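Local coordinates for protein periplasmic beta-glucosidase (Pseudomonas aeruginosa, PDB 6R5T) that probably hydrolyses terminal, non-reducing beta-D-glucosyl residues to release beta-D-glucose, as a periplasmic enzyme of glycoside hydrolase family 3, at residues L366-D370 against G371-L375; V410-G413 against L414-V418; P606-P609 against F610-L614; G542-G545 against G546-I549. The protein carries 1 engineered substitution. All blocks are in the same frame, centred on the assembly; numbering follows the deposited sequence.

Contact 1: residues L366-D370 against G371-L375; sequences LKNRD and GLLPL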
ATOM      1  N   LEU A 366      25.520   4.961   9.603  1.00 12.27           N
ATOM      2  CA  LEU A 366      24.208   5.288  10.175  1.00 12.79           C
ATOM      3  C   LEU A 366      24.319   5.749  11.633  1.00 12.82           C
ATOM      4  O   LEU A 366      23.402   6.438  12.084  1.00 13.70           O
ATOM      5  CB  LEU A 366      23.298   4.075  10.062  1.00 13.79           C
ATOM      6  CG  LEU A 366      22.864   3.708   8.631  1.00 13.00           C
ATOM      7  CD1 LEU A 366      22.021   2.482   8.632  1.00 14.79           C
ATOM      8  CD2 LEU A 366      22.108   4.855   8.010  1.00 15.05           C
ATOM      9  N   LYS A 367      25.345   5.317  12.354  1.00 13.20           N
ATOM     10  CA  LYS A 367      25.501   5.658  13.790  1.00 12.58           C
ATOM     11  C   LYS A 367      26.969   5.497  14.150  1.00 13.21           C
ATOM     12  O   LYS A 367      27.606   4.594  13.654  1.00 14.63           O
ATOM     13  CB  LYS A 367      24.670   4.766  14.697  1.00 13.12           C
ATOM     14  CG  LYS A 367      24.733   5.125  16.179  1.00 13.88           C
ATOM     15  CD  LYS A 367      23.915   4.248  17.084  1.00 16.38           C
ATOM     16  CE  LYS A 367      24.029   4.746  18.525  1.00 16.80           C
ATOM     17  NZ  LYS A 367      23.299   3.892  19.483  1.00 18.88           N
ATOM     18  N   ASN A 368      27.488   6.387  14.999  1.00 13.77           N
ATOM     19  CA  ASN A 368      28.880   6.288  15.440  1.00 14.73           C
ATOM     20  C   ASN A 368      28.986   7.012  16.785  1.00 16.46           C
ATOM     21  O   ASN A 368      29.333   8.186  16.780  1.00 20.09           O
ATOM     22  CB  ASN A 368      29.851   6.898  14.454  1.00 15.65           C
ATOM     23  CG  ASN A 368      31.305   6.577  14.775  1.00 16.41           C
ATOM     24  OD1 ASN A 368      31.596   5.608  15.473  1.00 17.60           O
ATOM     25  ND2 ASN A 368      32.195   7.388  14.260  1.00 15.16           N
ATOM     26  N   ARG A 369      28.751   6.299  17.869  1.00 18.50           N
ATOM     27  CA  ARG A 369      28.714   6.887  19.240  1.00 21.44           C
ATOM     28  C   ARG A 369      30.156   7.169  19.680  1.00 22.03           C
ATOM     29  O   ARG A 369      30.996   6.233  19.680  1.00 20.98           O
ATOM     30  CB  ARG A 369      27.989   5.927  20.193  1.00 24.87           C
ATOM     31  CG  ARG A 369      27.829   6.421  21.635  1.00 30.60           C
ATOM     32  CD  ARG A 369      27.366   5.355  22.628  1.00 38.14           C
ATOM     33  NE  ARG A 369      28.528   4.706  23.237  1.00 49.12           N
ATOM     34  CZ  ARG A 369      28.541   3.681  24.090  1.00 61.75           C
ATOM     35  NH1 ARG A 369      27.422   3.097  24.495  1.00 67.73           N
ATOM     36  NH2 ARG A 369      29.712   3.232  24.521  1.00 64.97           N
ATOM     37  N   ASP A 370      30.401   8.418  20.079  1.00 22.88           N
ATOM     38  CA  ASP A 370      31.623   8.857  20.806  1.00 26.09           C
ATOM     39  C   ASP A 370      32.859   8.480  19.981  1.00 26.75           C
ATOM     40  O   ASP A 370      33.877   8.138  20.537  1.00 24.05           O
ATOM     41  CB  ASP A 370      31.588   8.273  22.217  1.00 32.08           C
ATOM     42  CG  ASP A 370      30.475   8.856  23.110  1.00 40.35           C
ATOM     43  OD1 ASP A 370      29.990  10.001  22.863  1.00 46.66           O
ATOM     44  OD2 ASP A 370      30.061   8.165  24.061  1.00 54.86           O
ATOM     45  N   GLY A 371      32.776   8.550  18.657  1.00 27.41           N
ATOM     46  CA  GLY A 371      33.964   8.341  17.808  1.00 26.06           C
ATOM     47  C   GLY A 371      34.543   6.943  17.913  1.00 23.22           C
ATOM     48  O   GLY A 371      35.753   6.797  17.717  1.00 22.54           O
ATOM     49  N   LEU A 372      33.732   5.912  18.138  1.00 21.32           N
ATOM     50  CA  LEU A 372      34.237   4.514  18.137  1.00 19.48           C
ATOM     51  C   LEU A 372      34.908   4.195  16.796  1.00 19.27           C
ATOM     52  O   LEU A 372      36.044   3.648  16.790  1.00 19.00           O
ATOM     53  CB  LEU A 372      33.095   3.553  18.413  1.00 18.98           C
ATOM     54  CG  LEU A 372      33.455   2.073  18.393  1.00 19.48           C
ATOM     55  CD1 LEU A 372      34.608   1.771  19.358  1.00 22.84           C
ATOM     56  CD2 LEU A 372      32.227   1.253  18.670  1.00 20.27           C
ATOM     57  N   LEU A 373      34.264   4.542  15.680  1.00 16.07           N
ATOM     58  CA  LEU A 373      34.889   4.415  14.366  1.00 16.10           C
ATOM     59  C   LEU A 373      35.555   5.733  14.052  1.00 14.81           C
ATOM     60  O   LEU A 373      35.040   6.808  14.380  1.00 16.77           O
ATOM     61  CB  LEU A 373      33.855   4.046  13.289  1.00 15.17           C
ATOM     62  CG  LEU A 373      33.148   2.714  13.489  1.00 16.39           C
ATOM     63  CD1 LEU A 373      32.172   2.497  12.345  1.00 16.77           C
ATOM     64  CD2 LEU A 373      34.147   1.567  13.591  1.00 16.60           C
ATOM     65  N   PRO A 374      36.686   5.735  13.339  1.00 15.24           N
ATOM     66  CA  PRO A 374      37.350   4.529  12.857  1.00 16.62           C
ATOM     67  C   PRO A 374      38.151   3.790  13.946  1.00 17.70           C
ATOM     68  O   PRO A 374      38.647   4.418  14.867  1.00 18.08           O
ATOM     69  CB  PRO A 374      38.293   5.059  11.796  1.00 18.18           C
ATOM     70  CG  PRO A 374      38.612   6.478  12.235  1.00 19.13           C
ATOM     71  CD  PRO A 374      37.344   6.972  12.896  1.00 17.56           C
ATOM     72  N   LEU A 375      38.252   2.494  13.788  1.00 17.51           N
ATOM     73  CA  LEU A 375      39.048   1.588  14.660  1.00 20.85           C
ATOM     74  C   LEU A 375      40.544   1.763  14.387  1.00 19.83           C
ATOM     75  O   LEU A 375      40.953   2.055  13.289  1.00 20.87           O
ATOM     76  CB  LEU A 375      38.668   0.139  14.379  1.00 20.36           C
ATOM     77  CG  LEU A 375      37.195  -0.243  14.578  1.00 20.86           C
ATOM     78  CD1 LEU A 375      36.993  -1.691  14.230  1.00 23.55           C
ATOM     79  CD2 LEU A 375      36.720   0.068  15.957  1.00 21.67           C
TER
HETATM   80  O   HOH W   1      31.169  10.052  17.086  1.00 31.32           O

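Contact 2: residues V410-G413 against L414-V418; sequences VYQG and LANAV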
ATOM      1  N   VAL A 410      33.891  -9.959   4.661  1.00 14.64           N
ATOM      2  CA  VAL A 410      34.197  -8.943   5.702  1.00 15.31           C
ATOM      3  C   VAL A 410      35.336  -9.477   6.566  1.00 16.18           C
ATOM      4  O   VAL A 410      36.298  -8.734   6.775  1.00 15.74           O
ATOM      5  CB  VAL A 410      32.974  -8.585   6.539  1.00 16.74           C
ATOM      6  CG1 VAL A 410      33.378  -7.702   7.706  1.00 18.23           C
ATOM      7  CG2 VAL A 410      31.937  -7.939   5.655  1.00 17.61           C
ATOM      8  N   TYR A 411      35.261 -10.734   6.994  1.00 16.23           N
ATOM      9  CA  TYR A 411      36.369 -11.321   7.786  1.00 18.72           C
ATOM     10  C   TYR A 411      37.702 -11.162   7.053  1.00 17.71           C
ATOM     11  O   TYR A 411      38.706 -10.710   7.608  1.00 17.52           O
ATOM     12  CB  TYR A 411      36.075 -12.773   8.130  1.00 18.65           C
ATOM     13  CG  TYR A 411      37.193 -13.355   8.946  1.00 21.74           C
ATOM     14  CD1 TYR A 411      38.304 -13.898   8.327  1.00 24.50           C
ATOM     15  CD2 TYR A 411      37.151 -13.292  10.321  1.00 20.75           C
ATOM     16  CE1 TYR A 411      39.343 -14.425   9.074  1.00 26.83           C
ATOM     17  CE2 TYR A 411      38.182 -13.813  11.088  1.00 24.65           C
ATOM     18  CZ  TYR A 411      39.291 -14.326  10.450  1.00 27.48           C
ATOM     19  OH  TYR A 411      40.318 -14.831  11.188  1.00 31.64           O
ATOM     20  N   GLN A 412      37.778 -11.547   5.776  1.00 17.35           N
ATOM     21  CA  GLN A 412      39.035 -11.527   5.026  1.00 18.11           C
ATOM     22  C   GLN A 412      39.511 -10.106   4.838  1.00 17.74           C
ATOM     23  O   GLN A 412      40.720  -9.867   4.869  1.00 19.08           O
ATOM     24  CB  GLN A 412      38.871 -12.271   3.691  1.00 19.57           C
ATOM     25  CG  GLN A 412      40.171 -12.431   2.947  1.00 21.34           C
ATOM     26  CD  GLN A 412      41.090 -13.365   3.701  1.00 25.72           C
ATOM     27  OE1 GLN A 412      40.695 -14.465   4.056  1.00 33.26           O
ATOM     28  NE2 GLN A 412      42.255 -12.860   4.084  1.00 28.03           N
ATOM     29  N   GLY A 413      38.597  -9.147   4.642  1.00 15.73           N
ATOM     30  CA  GLY A 413      38.986  -7.736   4.515  1.00 15.94           C
ATOM     31  C   GLY A 413      39.650  -7.249   5.799  1.00 15.32           C
ATOM     32  O   GLY A 413      40.677  -6.529   5.721  1.00 16.54           O
ATOM     33  N   LEU A 414      39.110  -7.645   6.940  1.00 16.42           N
ATOM     34  CA  LEU A 414      39.701  -7.230   8.225  1.00 17.04           C
ATOM     35  C   LEU A 414      41.073  -7.913   8.365  1.00 19.33           C
ATOM     36  O   LEU A 414      42.019  -7.225   8.699  1.00 19.42           O
ATOM     37  CB  LEU A 414      38.764  -7.616   9.347  1.00 18.99           C
ATOM     38  CG  LEU A 414      37.457  -6.842   9.347  1.00 19.18           C
ATOM     39  CD1 LEU A 414      36.567  -7.422  10.392  1.00 20.03           C
ATOM     40  CD2 LEU A 414      37.668  -5.361   9.563  1.00 21.13           C
ATOM     41  N   ALA A 415      41.179  -9.193   7.988  1.00 19.15           N
ATOM     42  CA  ALA A 415      42.465  -9.945   8.099  1.00 22.39           C
ATOM     43  C   ALA A 415      43.509  -9.259   7.227  1.00 23.13           C
ATOM     44  O   ALA A 415      44.682  -9.094   7.651  1.00 23.32           O
ATOM     45  CB  ALA A 415      42.257 -11.395   7.710  1.00 21.75           C
ATOM     46  N   ASN A 416      43.132  -8.869   6.011  1.00 20.97           N
ATOM     47  CA  ASN A 416      44.016  -8.182   5.046  1.00 20.03           C
ATOM     48  C   ASN A 416      44.526  -6.862   5.636  1.00 23.36           C
ATOM     49  O   ASN A 416      45.694  -6.501   5.446  1.00 22.96           O
ATOM     50  CB  ASN A 416      43.293  -7.909   3.726  1.00 22.75           C
ATOM     51  CG  ASN A 416      42.969  -9.145   2.914  1.00 26.12           C
ATOM     52  OD1 ASN A 416      43.512 -10.242   3.131  1.00 26.10           O
ATOM     53  ND2 ASN A 416      42.104  -8.962   1.926  1.00 23.76           N
ATOM     54  N   ALA A 417      43.648  -6.143   6.320  1.00 22.36           N
ATOM     55  CA  ALA A 417      43.952  -4.778   6.812  1.00 22.00           C
ATOM     56  C   ALA A 417      44.944  -4.865   7.983  1.00 23.20           C
ATOM     57  O   ALA A 417      45.834  -4.006   8.020  1.00 26.04           O
ATOM     58  CB  ALA A 417      42.685  -4.116   7.257  1.00 23.17           C
ATOM     59  N   VAL A 418      44.764  -5.817   8.889  1.00 23.37           N
ATOM     60  CA  VAL A 418      45.483  -5.825  10.199  1.00 24.64           C
ATOM     61  C   VAL A 418      46.782  -6.644  10.099  1.00 30.21           C
ATOM     62  O   VAL A 418      47.651  -6.425  10.985  1.00 27.69           O
ATOM     63  CB  VAL A 418      44.611  -6.305  11.357  1.00 24.50           C
ATOM     64  CG1 VAL A 418      43.382  -5.428  11.520  1.00 25.19           C
ATOM     65  CG2 VAL A 418      44.224  -7.767  11.281  1.00 27.66           C
TER

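Contact 3: residues P606-P609 against F610-L614; sequences PLYP and FGYGL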
ATOM      1  N   PRO A 606      10.351   8.254   9.090  1.00 15.40           N
ATOM      2  CA  PRO A 606      11.345   7.210   8.919  1.00 15.23           C
ATOM      3  C   PRO A 606      12.341   7.223  10.082  1.00 12.84           C
ATOM      4  O   PRO A 606      12.568   8.285  10.709  1.00 14.59           O
ATOM      5  CB  PRO A 606      12.024   7.613   7.602  1.00 16.09           C
ATOM      6  CG  PRO A 606      11.900   9.075   7.584  1.00 17.96           C
ATOM      7  CD  PRO A 606      10.516   9.386   8.160  1.00 17.63           C
ATOM      8  N   LEU A 607      12.956   6.082  10.344  1.00 11.88           N
ATOM      9  CA  LEU A 607      14.090   6.043  11.290  1.00 12.65           C
ATOM     10  C   LEU A 607      15.255   6.824  10.687  1.00 12.32           C
ATOM     11  O   LEU A 607      15.845   7.643  11.388  1.00 13.23           O
ATOM     12  CB  LEU A 607      14.516   4.603  11.573  1.00 13.64           C
ATOM     13  CG  LEU A 607      15.655   4.513  12.585  1.00 15.81           C
ATOM     14  CD1 LEU A 607      15.307   5.182  13.920  1.00 19.62           C
ATOM     15  CD2 LEU A 607      16.011   3.082  12.853  1.00 16.76           C
ATOM     16  N   TYR A 608      15.532   6.608   9.398  1.00 12.58           N
ATOM     17  CA  TYR A 608      16.620   7.335   8.693  1.00 11.57           C
ATOM     18  C   TYR A 608      15.988   7.882   7.425  1.00 12.19           C
ATOM     19  O   TYR A 608      15.448   7.104   6.640  1.00 13.62           O
ATOM     20  CB  TYR A 608      17.800   6.435   8.360  1.00 12.66           C
ATOM     21  CG  TYR A 608      18.397   5.672   9.512  1.00 12.90           C
ATOM     22  CD1 TYR A 608      19.098   6.307  10.521  1.00 13.55           C
ATOM     23  CD2 TYR A 608      18.316   4.297   9.555  1.00 12.97           C
ATOM     24  CE1 TYR A 608      19.681   5.580  11.551  1.00 13.76           C
ATOM     25  CE2 TYR A 608      18.888   3.562  10.575  1.00 12.78           C
ATOM     26  CZ  TYR A 608      19.584   4.207  11.583  1.00 13.60           C
ATOM     27  OH  TYR A 608      20.179   3.476  12.592  1.00 15.64           O
ATOM     28  N   PRO A 609      16.040   9.191   7.206  1.00 11.93           N
ATOM     29  CA  PRO A 609      15.376   9.770   6.027  1.00 12.33           C
ATOM     30  C   PRO A 609      16.241   9.668   4.766  1.00 11.73           C
ATOM     31  O   PRO A 609      17.402   9.400   4.783  1.00 11.88           O
ATOM     32  CB  PRO A 609      15.233  11.226   6.413  1.00 13.14           C
ATOM     33  CG  PRO A 609      16.455  11.453   7.256  1.00 12.44           C
ATOM     34  CD  PRO A 609      16.664  10.191   8.066  1.00 12.56           C
ATOM     35  N   PHE A 610      15.583   9.874   3.645  1.00 11.30           N
ATOM     36  CA  PHE A 610      16.251  10.021   2.342  1.00 10.43           C
ATOM     37  C   PHE A 610      17.382  11.031   2.447  1.00 11.40           C
ATOM     38  O   PHE A 610      17.208  12.114   3.047  1.00 12.68           O
ATOM     39  CB  PHE A 610      15.233  10.507   1.330  1.00 11.62           C
ATOM     40  CG  PHE A 610      15.794  10.653  -0.050  1.00 10.71           C
ATOM     41  CD1 PHE A 610      15.882   9.571  -0.931  1.00 11.85           C
ATOM     42  CD2 PHE A 610      16.212  11.898  -0.503  1.00 11.49           C
ATOM     43  CE1 PHE A 610      16.345   9.764  -2.228  1.00 11.96           C
ATOM     44  CE2 PHE A 610      16.666  12.080  -1.798  1.00 12.45           C
ATOM     45  CZ  PHE A 610      16.755  11.019  -2.647  1.00 12.52           C
ATOM     46  N   GLY A 611      18.539  10.667   1.942  1.00 11.30           N
ATOM     47  CA  GLY A 611      19.723  11.538   1.928  1.00 11.29           C
ATOM     48  C   GLY A 611      20.523  11.484   3.220  1.00 12.53           C
ATOM     49  O   GLY A 611      21.534  12.220   3.294  1.00 14.21           O
ATOM     50  N   TYR A 612      20.175  10.614   4.172  1.00 12.57           N
ATOM     51  CA  TYR A 612      20.878  10.520   5.476  1.00 11.98           C
ATOM     52  C   TYR A 612      22.187   9.753   5.319  1.00 12.14           C
ATOM     53  O   TYR A 612      22.247   8.693   4.667  1.00 11.45           O
ATOM     54  CB  TYR A 612      19.997   9.840   6.513  1.00 12.61           C
ATOM     55  CG  TYR A 612      20.609   9.718   7.866  1.00 13.71           C
ATOM     56  CD1 TYR A 612      20.711  10.780   8.725  1.00 17.93           C
ATOM     57  CD2 TYR A 612      21.115   8.504   8.255  1.00 16.50           C
ATOM     58  CE1 TYR A 612      21.278  10.615   9.984  1.00 17.42           C
ATOM     59  CE2 TYR A 612      21.708   8.323   9.490  1.00 17.79           C
ATOM     60  CZ  TYR A 612      21.764   9.362  10.358  1.00 18.33           C
ATOM     61  OH  TYR A 612      22.364   9.112  11.572  1.00 23.60           O
ATOM     62  N   GLY A 613      23.197  10.250   6.010  1.00 11.58           N
ATOM     63  CA  GLY A 613      24.413   9.443   6.206  1.00 11.26           C
ATOM     64  C   GLY A 613      25.476  10.262   6.881  1.00 12.96           C
ATOM     65  O   GLY A 613      25.557  11.499   6.596  1.00 14.64           O
ATOM     66  N   LEU A 614      26.185   9.636   7.800  1.00 12.97           N
ATOM     67  CA  LEU A 614      27.136  10.364   8.668  1.00 13.81           C
ATOM     68  C   LEU A 614      28.546  10.255   8.076  1.00 12.91           C
ATOM     69  O   LEU A 614      28.796   9.639   7.046  1.00 12.60           O
ATOM     70  CB  LEU A 614      27.100   9.753  10.070  1.00 12.33           C
ATOM     71  CG  LEU A 614      25.733   9.738  10.763  1.00 14.11           C
ATOM     72  CD1 LEU A 614      25.877   9.080  12.115  1.00 15.67           C
ATOM     73  CD2 LEU A 614      25.188  11.139  10.894  1.00 18.05           C
TER

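Contact 4: residues G542-G545 against G546-I549; sequences GTEG and GNAI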
ATOM      1  N   GLY A 542      29.825  -6.425  -3.066  1.00 13.35           N
ATOM      2  CA  GLY A 542      30.459  -6.988  -4.281  1.00 13.33           C
ATOM      3  C   GLY A 542      31.738  -7.743  -4.024  1.00 12.88           C
ATOM      4  O   GLY A 542      32.114  -8.047  -2.887  1.00 12.72           O
ATOM      5  N   THR A 543      32.443  -8.031  -5.117  1.00 12.54           N
ATOM      6  CA  THR A 543      33.657  -8.884  -5.110  1.00 14.72           C
ATOM      7  C   THR A 543      34.725  -8.320  -4.161  1.00 14.27           C
ATOM      8  O   THR A 543      35.389  -9.128  -3.521  1.00 15.14           O
ATOM      9  CB  THR A 543      34.204  -8.931  -6.533  1.00 14.78           C
ATOM     10  OG1 THR A 543      33.249  -9.597  -7.361  1.00 14.76           O
ATOM     11  CG2 THR A 543      35.527  -9.659  -6.620  1.00 16.45           C
ATOM     12  N   GLU A 544      34.864  -7.002  -4.069  1.00 15.20           N
ATOM     13  CA  GLU A 544      35.850  -6.367  -3.172  1.00 16.02           C
ATOM     14  C   GLU A 544      35.168  -5.836  -1.925  1.00 15.25           C
ATOM     15  O   GLU A 544      35.794  -5.048  -1.196  1.00 15.59           O
ATOM     16  CB  GLU A 544      36.575  -5.285  -3.956  1.00 16.52           C
ATOM     17  CG  GLU A 544      37.636  -5.863  -4.872  1.00 17.61           C
ATOM     18  CD  GLU A 544      38.826  -6.464  -4.137  1.00 20.15           C
ATOM     19  OE1 GLU A 544      39.307  -5.787  -3.212  1.00 19.93           O
ATOM     20  OE2 GLU A 544      39.244  -7.628  -4.442  1.00 22.57           O
ATOM     21  N   GLY A 545      33.944  -6.296  -1.628  1.00 15.58           N
ATOM     22  CA  GLY A 545      33.194  -5.692  -0.531  1.00 15.19           C
ATOM     23  C   GLY A 545      33.965  -5.684   0.776  1.00 14.82           C
ATOM     24  O   GLY A 545      34.009  -4.679   1.466  1.00 14.65           O
ATOM     25  N   GLY A 546      34.541  -6.805   1.159  1.00 15.43           N
ATOM     26  CA  GLY A 546      35.190  -6.902   2.475  1.00 16.24           C
ATOM     27  C   GLY A 546      36.377  -5.964   2.558  1.00 15.99           C
ATOM     28  O   GLY A 546      36.626  -5.430   3.638  1.00 15.52           O
ATOM     29  N   ASN A 547      37.098  -5.742   1.471  1.00 15.10           N
ATOM     30  CA  ASN A 547      38.246  -4.794   1.504  1.00 16.17           C
ATOM     31  C   ASN A 547      37.752  -3.353   1.599  1.00 15.94           C
ATOM     32  O   ASN A 547      38.286  -2.563   2.408  1.00 16.77           O
ATOM     33  CB  ASN A 547      39.143  -4.957   0.288  1.00 16.82           C
ATOM     34  CG  ASN A 547      40.100  -6.125   0.384  1.00 18.66           C
ATOM     35  OD1 ASN A 547      40.570  -6.460   1.477  1.00 17.64           O
ATOM     36  ND2 ASN A 547      40.403  -6.725  -0.786  1.00 18.51           N
ATOM     37  N   ALA A 548      36.675  -3.002   0.898  1.00 15.13           N
ATOM     38  CA  ALA A 548      36.122  -1.640   0.968  1.00 15.81           C
ATOM     39  C   ALA A 548      35.569  -1.389   2.386  1.00 13.90           C
ATOM     40  O   ALA A 548      35.711  -0.281   2.933  1.00 13.79           O
ATOM     41  CB  ALA A 548      35.102  -1.439  -0.112  1.00 16.10           C
ATOM     42  N   ILE A 549      34.924  -2.399   2.968  1.00 13.65           N
ATOM     43  CA  ILE A 549      34.361  -2.286   4.335  1.00 13.91           C
ATOM     44  C   ILE A 549      35.499  -2.090   5.346  1.00 14.50           C
ATOM     45  O   ILE A 549      35.437  -1.165   6.159  1.00 13.74           O
ATOM     46  CB  ILE A 549      33.448  -3.478   4.640  1.00 13.51           C
ATOM     47  CG1 ILE A 549      32.211  -3.460   3.739  1.00 13.50           C
ATOM     48  CG2 ILE A 549      33.086  -3.493   6.105  1.00 13.95           C
ATOM     49  CD1 ILE A 549      31.457  -4.717   3.757  1.00 13.36           C
TER

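Contact 1: residues L366-D370 against G371-L375
Asn368 and Leu373 are joined by two hydrogen bonds that pair a side-chain amide with a backbone. Leu373 N donates to Asn368 OD1 over 2.9 Å, lying in the carbonyl plane on a lone pair and making a nearly straight bond of 168°. The other end of the same amide returns the favour, with Asn368 ND2 reaching Leu373 O at 2.9 Å. Asparagine suits this place because its amide offers an acceptor and a donor side by side, and the two bonds together fix its rotation. With CG anti to the backbone N (chi1 -169°), the group is carried across to Leu373, whose CB packs 3.5 Å from Asn368 OD1. Leu373 O is the carbonyl oxygen of the cis peptide bond to Pro374.

The backbone closes the turn itself: Leu372 N donates to Arg369 O at 3.2 Å. A water donates to Asn368 O and accepts from Gly371 N at 2.7 Å. Asp370 and Gly371 both have positive phi; glycine takes this region readily, and aspartate is among the other residues that tolerate it.

Charge is spent at the periphery. Arg369 NE has a long approach of 3.9 Å to Asp370 OD2, without an N-H aimed at it, and the stronger partner of the guanidinium is Asp533.

Leu372 and Leu373 both touch Val514 of strand 513-518. The whole is a beta turn from Arg369 to Leu372 with both central residues left-handed, of the I'/III' kind, following edge strand 364-368 of the mixed sheet in the family 3 C-terminal domain.

Contact 2: residues V410-G413 against L414-V418
Gln412 and Asn416, one helical turn apart, are linked by their side-chain amides. Gln412 NE2 donates to Asn416 OD1 over 3.1 Å in a nearly straight bond of 168°. Asn416 OD1 lies in the amide plane of Gln412, while NE2 stands 44° out of the Asn416 carbonyl plane. The bend at chi2 (67°) directs the glutamine amide along the helix toward the next turn. Glutamine is long enough to span that turn, and the asparagine amide faces two ways, OD1 to Gln412 and ND2 to Asn547 OD1 of helix 545-553, to which it is hydrogen-bonded.

Backbone bonds follow the alpha-helical pattern: Leu414 N to Val410 O at 3.0 Å, Ala415 N to Tyr411 O at 2.9 Å, Asn416 N to Gln412 O at 2.8 Å and Ala417 N to Gly413 O at 3.1 Å.

On the inner face Val410 and Leu414 lie side by side, CG1 of the valine 4.2 Å from CD1 of the leucine. Looser is the contact of Ala415 CB with Tyr411 CE1, 4.4 Å, on the side of strand 423-427.

Leu414 touches Ala550 and Leu553 of helix 545-553, and Leu424 and Val383 of strands 423-427 and 380-384. Tyr411 also packs on those two strands, and its ring makes a cation-pi contact with Lys389.

Contact 3: residues P606-P609 against F610-L614
A type II beta turn from Pro609 to Tyr612 organises this loop between helix 545-553 and strand 619-626. Its closing hydrogen bond runs from Tyr612 N to Pro609 O at 3.1 Å. Phe610 and Gly611 occupy the central positions, and Gly611 takes the positive phi that a type II turn needs at its third residue, where glycine meets no side-chain penalty. Pro609 suits its place through its ring, an apolar surface on which Tyr612 CB rests.

The turn folds the side chains of its two arms onto each other. Pro609 CD is 3.7 Å from Tyr612 CB. Beyond it, the tyrosine rings of residues 608 and 612 lie nearly parallel, planes 20° apart, but are slid so far that they barely overlap, with centroids 5.3 Å apart. The closest touch is Tyr608 CD1 to Tyr612 CE2, 3.5 Å, an oblique approach. Tyr612 reaches back because its CG stands anti to the backbone N (chi1 -179°), beside the carbonyl carbon. One face of the Tyr608 ring is covered by Leu607 CG, 3.9 Å above its centre.

The Phe610 ring lies elsewhere, stacked with Tyr578 and meeting Trp98. The phenol groups are held by outside partners, Tyr608 OH by Gln529 OE1 and Tyr612 OH by Leu366 O.

Tyrosine thus does two jobs in both positions, its ring giving dispersion contact inside the loop and its hydroxyl a polar hold on a neighbouring element. With so little overlap between the rings, their mutual arrangement probably owes more to the turn and these outer bonds than to stacking.

Contact 4: residues G542-G545 against G546-I549
Glu544 stands at the N-cap of helix 545-553, and its side chain reaches Asn547 in the first turn. A type I beta turn from Gly542 to Gly545, closed by Gly545 N to Gly542 O at 2.8 Å, leads into the helix. The glutamate chain leaves with CG beside the backbone N (chi1 -78°) and bends again at chi2, which brings its carboxylate alongside the first turn, level with the Asn547 side chain. There Asn547 ND2 donates to Glu544 OE1 over 2.8 Å in an almost straight bond of 177°. Glu544 OE1 lies in the amide plane of Asn547, and ND2 comes to the carboxylate on its syn side, somewhat out of its plane. Asn547 also has CG beside its backbone N (chi1 -80°), and its OD1 accepts from Asn416 ND2, so both ends of the amide are used.

The other carboxylate oxygen, Glu544 OE2, makes a salt bridge with Arg352 of helix 352-362. The buried glutamate may also gain from the helix dipole.

Backbone bonds start the helix: Ala548 N to Glu544 O at 3.1 Å and Ile549 N to Gly545 O at 2.9 Å, and a weak one from Asn547 N to Glu544 O. Gly545 and Gly546 are both buried and add no side-chain bulk where the turn enters the helix. The branched Ile549 turns CG1 to the side of its own backbone N, which lays that methylene 3.1 Å from Gly545 O and CD1 3.4 Å from the same oxygen.

Overall arrangement
All four contacts belong to the family 3 C-terminal domain, but they differ in depth. Contact 1 is at the surface, contact 2 partly buried, and contacts 3 and 4 buried. Contacts 2 and 4 bring helices 410-418 and 545-553 together, through Asn416 ND2 and Asn547 OD1 and through Val410 against Ile549; the centres of the two contacts are about 10 Å apart. Contacts 1 and 3 join edge strand 364-368 to the later loop, with Leu614 and Tyr608 packing on Leu366. Chemistry changes with depth: an amide-to-backbone pair and a bridging water in contact 1, an exposed amide pair in contact 2, a buried carboxylate in contact 4, and aromatic packing in contact 3.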